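Local coordinates for protein peptidylprolyl isomerase PrsA (Bacillus anthracis, PDB 6VJ4) that catalyses the cis-trans isomerisation of peptidyl-prolyl bonds, helps secreted proteins fold outside the cell and is important for secretion of the protective antigen, at residues Y106-K111 with T196-L201; D47-E52 with F85-N90. All blocks are in the same frame, centred on the assembly; numbering follows the deposited sequence. Where two conformers were deposited one is given.

Interaction 1: residues Y106-K111 with T196-L201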
loop_
_atom_site.group_PDB
_atom_site.type_symbol
_atom_site.label_atom_id
_atom_site.label_comp_id
_atom_site.label_asym_id
_atom_site.label_seq_id
_atom_site.Cartn_x
_atom_site.Cartn_y
_atom_site.Cartn_z
ATOM N N TYR A 106 -32.589 -16.804 -1.106
ATOM C CA TYR A 106 -33.697 -17.671 -1.576
ATOM C C TYR A 106 -34.864 -17.475 -0.618
ATOM O O TYR A 106 -34.955 -18.160 0.416
ATOM C CB TYR A 106 -33.267 -19.128 -1.672
ATOM C CG TYR A 106 -34.370 -20.066 -2.069
ATOM C CD1 TYR A 106 -34.936 -20.032 -3.335
ATOM C CD2 TYR A 106 -34.796 -21.052 -1.207
ATOM C CE1 TYR A 106 -35.921 -20.931 -3.708
ATOM C CE2 TYR A 106 -35.775 -21.963 -1.568
ATOM C CZ TYR A 106 -36.353 -21.898 -2.822
ATOM O OH TYR A 106 -37.330 -22.799 -3.151
ATOM N N LYS A 107 -35.688 -16.500 -0.957
ATOM C CA LYS A 107 -36.874 -16.133 -0.155
ATOM C C LYS A 107 -37.987 -15.707 -1.087
ATOM O O LYS A 107 -37.744 -15.210 -2.188
ATOM C CB LYS A 107 -36.568 -14.967 0.776
ATOM C CG LYS A 107 -35.409 -15.161 1.725
ATOM C CD LYS A 107 -35.258 -13.991 2.673
ATOM C CE LYS A 107 -33.975 -14.073 3.463
ATOM N NZ LYS A 107 -33.811 -12.902 4.359
ATOM N N PRO A 108 -39.247 -15.866 -0.667
ATOM C CA PRO A 108 -40.360 -15.420 -1.485
ATOM C C PRO A 108 -40.363 -13.899 -1.650
ATOM O O PRO A 108 -39.901 -13.202 -0.751
ATOM C CB PRO A 108 -41.612 -15.826 -0.701
ATOM C CG PRO A 108 -41.130 -16.123 0.702
ATOM C CD PRO A 108 -39.650 -16.418 0.636
ATOM N N GLU A 109 -40.801 -13.443 -2.821
ATOM C CA GLU A 109 -41.046 -12.001 -3.035
ATOM C C GLU A 109 -42.147 -11.613 -2.045
ATOM O O GLU A 109 -43.104 -12.399 -1.877
ATOM C CB GLU A 109 -41.418 -11.849 -4.511
ATOM C CG GLU A 109 -41.378 -10.458 -5.065
ATOM C CD GLU A 109 -41.672 -10.367 -6.559
ATOM O OE1 GLU A 109 -41.800 -11.417 -7.214
ATOM O OE2 GLU A 109 -41.772 -9.247 -7.057
ATOM N N ILE A 110 -41.997 -10.468 -1.387
ATOM C CA ILE A 110 -43.020 -10.017 -0.401
ATOM C C ILE A 110 -43.469 -8.601 -0.730
ATOM O O ILE A 110 -42.727 -7.848 -1.377
ATOM C CB ILE A 110 -42.525 -10.085 1.049
ATOM C CG1 ILE A 110 -41.186 -9.368 1.238
ATOM C CG2 ILE A 110 -42.449 -11.529 1.526
ATOM C CD1 ILE A 110 -40.813 -9.127 2.699
ATOM N N LYS A 111 -44.676 -8.293 -0.288
ATOM C CA LYS A 111 -45.189 -6.925 -0.414
ATOM C C LYS A 111 -45.361 -6.405 1.003
ATOM O O LYS A 111 -45.827 -7.151 1.869
ATOM C CB LYS A 111 -46.504 -6.880 -1.191
ATOM C CG LYS A 111 -47.052 -5.483 -1.386
ATOM C CD LYS A 111 -48.233 -5.439 -2.299
ATOM C CE LYS A 111 -49.422 -6.212 -1.786
ATOM N NZ LYS A 111 -50.631 -5.873 -2.591
ATOM N N THR A 196 -47.983 -7.323 3.655
ATOM C CA THR A 196 -49.317 -7.348 3.003
ATOM C C THR A 196 -49.410 -8.409 1.915
ATOM O O THR A 196 -50.529 -8.622 1.430
ATOM C CB THR A 196 -49.651 -5.975 2.415
ATOM O OG1 THR A 196 -48.611 -5.586 1.527
ATOM C CG2 THR A 196 -49.764 -4.907 3.481
ATOM N N GLY A 197 -48.294 -9.031 1.569
ATOM C CA GLY A 197 -48.322 -10.060 0.513
ATOM C C GLY A 197 -47.093 -10.940 0.541
ATOM O O GLY A 197 -46.027 -10.496 0.966
ATOM N N LYS A 198 -47.255 -12.179 0.072
ATOM C CA LYS A 198 -46.103 -13.093 -0.016
ATOM C C LYS A 198 -46.391 -14.005 -1.205
ATOM O O LYS A 198 -47.467 -14.648 -1.233
ATOM C CB LYS A 198 -45.916 -13.874 1.286
ATOM C CG LYS A 198 -44.735 -14.834 1.263
ATOM C CD LYS A 198 -44.516 -15.563 2.562
ATOM C CE LYS A 198 -43.843 -14.702 3.598
ATOM N NZ LYS A 198 -43.750 -15.396 4.906
ATOM N N LYS A 199 -45.434 -14.069 -2.128
ATOM C CA LYS A 199 -45.582 -14.892 -3.355
ATOM C C LYS A 199 -45.100 -16.318 -3.136
ATOM O O LYS A 199 -44.208 -16.535 -2.303
ATOM C CB LYS A 199 -44.773 -14.294 -4.501
ATOM C CG LYS A 199 -45.264 -12.926 -4.922
ATOM C CD LYS A 199 -44.774 -12.503 -6.261
ATOM C CE LYS A 199 -45.479 -11.252 -6.733
ATOM N NZ LYS A 199 -45.062 -10.871 -8.098
ATOM N N ASP A 200 -45.648 -17.230 -3.943
ATOM C CA ASP A 200 -45.186 -18.627 -3.925
ATOM C C ASP A 200 -43.699 -18.610 -4.306
ATOM O O ASP A 200 -43.246 -17.680 -5.051
ATOM C CB ASP A 200 -46.032 -19.453 -4.899
ATOM C CG ASP A 200 -47.532 -19.416 -4.606
ATOM O OD1 ASP A 200 -47.899 -19.312 -3.414
ATOM O OD2 ASP A 200 -48.340 -19.454 -5.578
ATOM N N LEU A 201 -42.946 -19.572 -3.795
ATOM C CA LEU A 201 -41.505 -19.652 -4.106
ATOM C C LEU A 201 -41.245 -20.943 -4.885
ATOM O O LEU A 201 -41.635 -22.027 -4.410
ATOM C CB LEU A 201 -40.728 -19.588 -2.793
ATOM C CG LEU A 201 -39.211 -19.633 -2.915
ATOM C CD1 LEU A 201 -38.691 -18.493 -3.769
ATOM C CD2 LEU A 201 -38.560 -19.615 -1.541
HETATM O O HOH W 1 -41.410 -15.443 -4.840
HETATM O O HOH W 2 -43.382 -8.295 -8.861
#
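Leu201 lies over one face of the Tyr106 ring: its CD2 is 3.6 Å from the ring centroid and 18° off the normal, a CH-pi contact offset toward the rim. CG of the tyrosine is anti to the backbone N (chi1 177°), which brings a ring whose CB does not point at 196-201 under that methyl. The phenol OH bonds to the carbonyl of Lys202. Next along, Pro108 lies beside Lys198, its CB 3.8 Å from Lys198 CG. Glu109 and Lys199 run side by side in the same direction, both extended beyond CG. In one of two Lys199 conformers, and so tentatively, Lys199 NZ meets Glu109 OE1 at 3.4 Å, a long salt bridge with a weak hydrogen bond, while a water joins the ammonium to OE2. Between their backbones, Lys199 N donates almost straight to Glu109 O (2.9 Å, 173° at the hydrogen).

Ile110 and Lys198 form a non-hydrogen-bonded antiparallel pair, with Ile110 CG2 alongside the lysine CG. At the far end Thr196 and Gly197 both face Lys111, a classic beta bulge. Lys111 O accepts from Thr196 N (2.8 Å) and Gly197 N (3.1 Å), both on the same face of its carbonyl plane. The Thr196 side chain crosses that of Lys111 at about a right angle, OG1 lying 3.3 Å from Lys111 CG.

The pairing joins the two central strands of the PpiC-type sheet, 110-117 and 189-198, where the chain enters and leaves it. Strand 155-159 flanks 110-117, Phe159 bonding to the Ile110 backbone; helix 166-174 packs on Ile110, and helix 204-220 on Tyr106.

Interaction 2: residues D47-E52 with F85-N90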
loop_
_atom_site.group_PDB
_atom_site.type_symbol
_atom_site.label_atom_id
_atom_site.label_comp_id
_atom_site.label_asym_id
_atom_site.label_seq_id
_atom_site.Cartn_x
_atom_site.Cartn_y
_atom_site.Cartn_z
ATOM N N ASP A 47 -7.052 -8.783 -24.976
ATOM C CA ASP A 47 -8.040 -8.887 -26.083
ATOM C C ASP A 47 -9.388 -8.346 -25.590
ATOM O O ASP A 47 -10.001 -7.542 -26.321
ATOM C CB ASP A 47 -8.184 -10.323 -26.596
ATOM C CG ASP A 47 -6.961 -10.879 -27.314
ATOM O OD1 ASP A 47 -6.013 -10.108 -27.557
ATOM O OD2 ASP A 47 -6.970 -12.085 -27.629
ATOM N N ASP A 48 -9.816 -8.764 -24.391
ATOM C CA ASP A 48 -11.108 -8.303 -23.810
ATOM C C ASP A 48 -11.047 -6.790 -23.559
ATOM O O ASP A 48 -12.063 -6.119 -23.797
ATOM C CB ASP A 48 -11.443 -9.037 -22.506
ATOM C CG ASP A 48 -11.617 -10.541 -22.645
ATOM O OD1 ASP A 48 -11.405 -11.060 -23.760
ATOM O OD2 ASP A 48 -11.957 -11.185 -21.629
ATOM N N VAL A 49 -9.902 -6.292 -23.079
ATOM C CA VAL A 49 -9.721 -4.838 -22.778
ATOM C C VAL A 49 -9.805 -4.048 -24.090
ATOM O O VAL A 49 -10.575 -3.063 -24.140
ATOM C CB VAL A 49 -8.388 -4.561 -22.052
ATOM C CG1 VAL A 49 -8.087 -3.071 -21.969
ATOM C CG2 VAL A 49 -8.348 -5.190 -20.664
ATOM N N ASP A 50 -9.036 -4.469 -25.101
ATOM C CA ASP A 50 -8.994 -3.777 -26.418
ATOM C C ASP A 50 -10.392 -3.789 -27.047
ATOM O O ASP A 50 -10.770 -2.762 -27.637
ATOM C CB ASP A 50 -7.936 -4.401 -27.334
ATOM C CG ASP A 50 -6.507 -4.230 -26.836
ATOM O OD1 ASP A 50 -6.282 -3.355 -25.970
ATOM O OD2 ASP A 50 -5.627 -4.978 -27.311
ATOM N N LYS A 51 -11.138 -4.890 -26.906
ATOM C CA LYS A 51 -12.505 -4.949 -27.492
ATOM C C LYS A 51 -13.389 -3.885 -26.832
ATOM O O LYS A 51 -14.178 -3.245 -27.554
ATOM C CB LYS A 51 -13.118 -6.346 -27.345
ATOM C CG LYS A 51 -14.592 -6.436 -27.723
ATOM C CD LYS A 51 -15.095 -7.846 -27.975
ATOM C CE LYS A 51 -14.540 -8.455 -29.246
ATOM N NZ LYS A 51 -15.085 -9.811 -29.493
ATOM N N GLU A 52 -13.255 -3.703 -25.515
ATOM C CA GLU A 52 -14.079 -2.697 -24.794
ATOM C C GLU A 52 -13.627 -1.296 -25.227
ATOM O O GLU A 52 -14.490 -0.405 -25.330
ATOM C CB GLU A 52 -13.965 -2.898 -23.280
ATOM C CG GLU A 52 -14.976 -2.098 -22.470
ATOM C CD GLU A 52 -16.427 -2.521 -22.642
ATOM O OE1 GLU A 52 -16.667 -3.598 -23.225
ATOM O OE2 GLU A 52 -17.316 -1.768 -22.194
ATOM N N PHE A 85 -9.255 -1.750 -15.435
ATOM C CA PHE A 85 -9.710 -1.739 -14.020
ATOM C C PHE A 85 -11.203 -2.087 -13.936
ATOM O O PHE A 85 -11.574 -2.957 -13.112
ATOM C CB PHE A 85 -9.430 -0.384 -13.366
ATOM C CG PHE A 85 -9.959 -0.266 -11.959
ATOM C CD1 PHE A 85 -9.315 -0.897 -10.904
ATOM C CD2 PHE A 85 -11.111 0.458 -11.690
ATOM C CE1 PHE A 85 -9.806 -0.795 -9.611
ATOM C CE2 PHE A 85 -11.599 0.561 -10.396
ATOM C CZ PHE A 85 -10.947 -0.066 -9.360
ATOM N N LYS A 86 -12.030 -1.434 -14.758
ATOM C CA LYS A 86 -13.501 -1.676 -14.733
ATOM C C LYS A 86 -13.790 -3.167 -14.956
ATOM O O LYS A 86 -14.576 -3.745 -14.172
ATOM C CB LYS A 86 -14.222 -0.856 -15.807
ATOM C CG LYS A 86 -15.742 -0.950 -15.745
ATOM C CD LYS A 86 -16.458 -0.493 -17.000
ATOM C CE LYS A 86 -16.209 -1.405 -18.185
ATOM N NZ LYS A 86 -17.067 -1.051 -19.340
ATOM N N LEU A 87 -13.187 -3.759 -15.992
ATOM C CA LEU A 87 -13.428 -5.191 -16.319
ATOM C C LEU A 87 -12.931 -6.078 -15.173
ATOM O O LEU A 87 -13.625 -7.065 -14.851
ATOM C CB LEU A 87 -12.735 -5.548 -17.636
ATOM C CG LEU A 87 -13.318 -4.891 -18.887
ATOM C CD1 LEU A 87 -12.504 -5.251 -20.118
ATOM C CD2 LEU A 87 -14.776 -5.278 -19.084
ATOM N N SER A 88 -11.773 -5.760 -14.593
ATOM C CA SER A 88 -11.252 -6.581 -13.466
ATOM C C SER A 88 -12.171 -6.454 -12.251
ATOM O O SER A 88 -12.410 -7.437 -11.545
ATOM C CB SER A 88 -9.833 -6.218 -13.141
ATOM O OG SER A 88 -8.985 -6.585 -14.215
HETATM N N MSE A 89 -12.701 -5.246 -12.033
HETATM C CA MSE A 89 -13.610 -4.999 -10.926
HETATM C C MSE A 89 -14.916 -5.758 -11.153
HETATM O O MSE A 89 -15.467 -6.333 -10.216
HETATM C CB MSE A 89 -13.868 -3.496 -10.782
HETATM C CG MSE A 89 -14.464 -3.097 -9.457
HETATM SE SE MSE A 89 -13.316 -3.677 -7.981
HETATM C CE MSE A 89 -12.514 -2.158 -7.048
ATOM N N ASN A 90 -15.406 -5.749 -12.400
ATOM C CA ASN A 90 -16.629 -6.454 -12.744
ATOM C C ASN A 90 -16.452 -7.945 -12.455
ATOM O O ASN A 90 -17.399 -8.560 -11.936
ATOM C CB ASN A 90 -17.033 -6.275 -14.210
ATOM C CG ASN A 90 -17.605 -4.907 -14.516
ATOM O OD1 ASN A 90 -17.786 -4.088 -13.617
ATOM N ND2 ASN A 90 -17.912 -4.664 -15.780
#
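Leu87 and Val49 meet through branches that take the same position: Leu87 CG (chi1 -68°) and Val49 CG2 are each anti to their own carbonyl carbon, beside the backbone N, and this is how Leu87 CD1 reaches helix 46-60 and comes to meet Val49 CG2. The motif is a helix-helix crossing in the all-helical part of the chain that precedes the isomerase sheet. The local axes of 47-52 and 85-90 approach to 10.5 Å with 119° between their N-to-C directions, and just 185 Å² is buried, summed over both sides, so the contact is sparse and carried by a few side chains.

The apolar contact is made by Leu87 CD1. It lies 3.8 Å from Asp48 O, 3.9 Å from Val49 CA and 4.2 Å from Val49 CG2, so it rests mainly against the backbone. Val49 also packs on Lys80, Ile83 and Lys84, earlier turns of helix 76-95, while Leu87 touches Val44 in the loop before helix 46-60.

A salt bridge between Glu52 and Lys86 supplements this packing. The Glu52 chain bends at chi2 and the Lys86 chain at chi3, and the two cross at about a right angle. The other carboxylate oxygen, OE1, has a long, weak ion pair with Lys55. Lys86 NZ donates to Glu52 OE2 at 3.0 Å, meeting it from above the carboxylate plane, 47° out of it.

Interactions 1 and 2 belong to different parts of PrsA and do not touch: their centres are 37 Å apart and their nearest atoms about 20 Å apart. The two contacts lie on opposite sides of the chain's centre. Both segments of interaction 2 precede both segments of interaction 1 in the sequence. Interaction 2 packs two helices of the N-terminal region; interaction 1 brings together the incoming and outgoing chain at the sheet of the PpiC-type isomerase domain, with 84 residues between its segments. Helix 76-95, part of interaction 2, is followed by helix 99-104, which ends two residues before Tyr106. Neither contact involves a bound ligand.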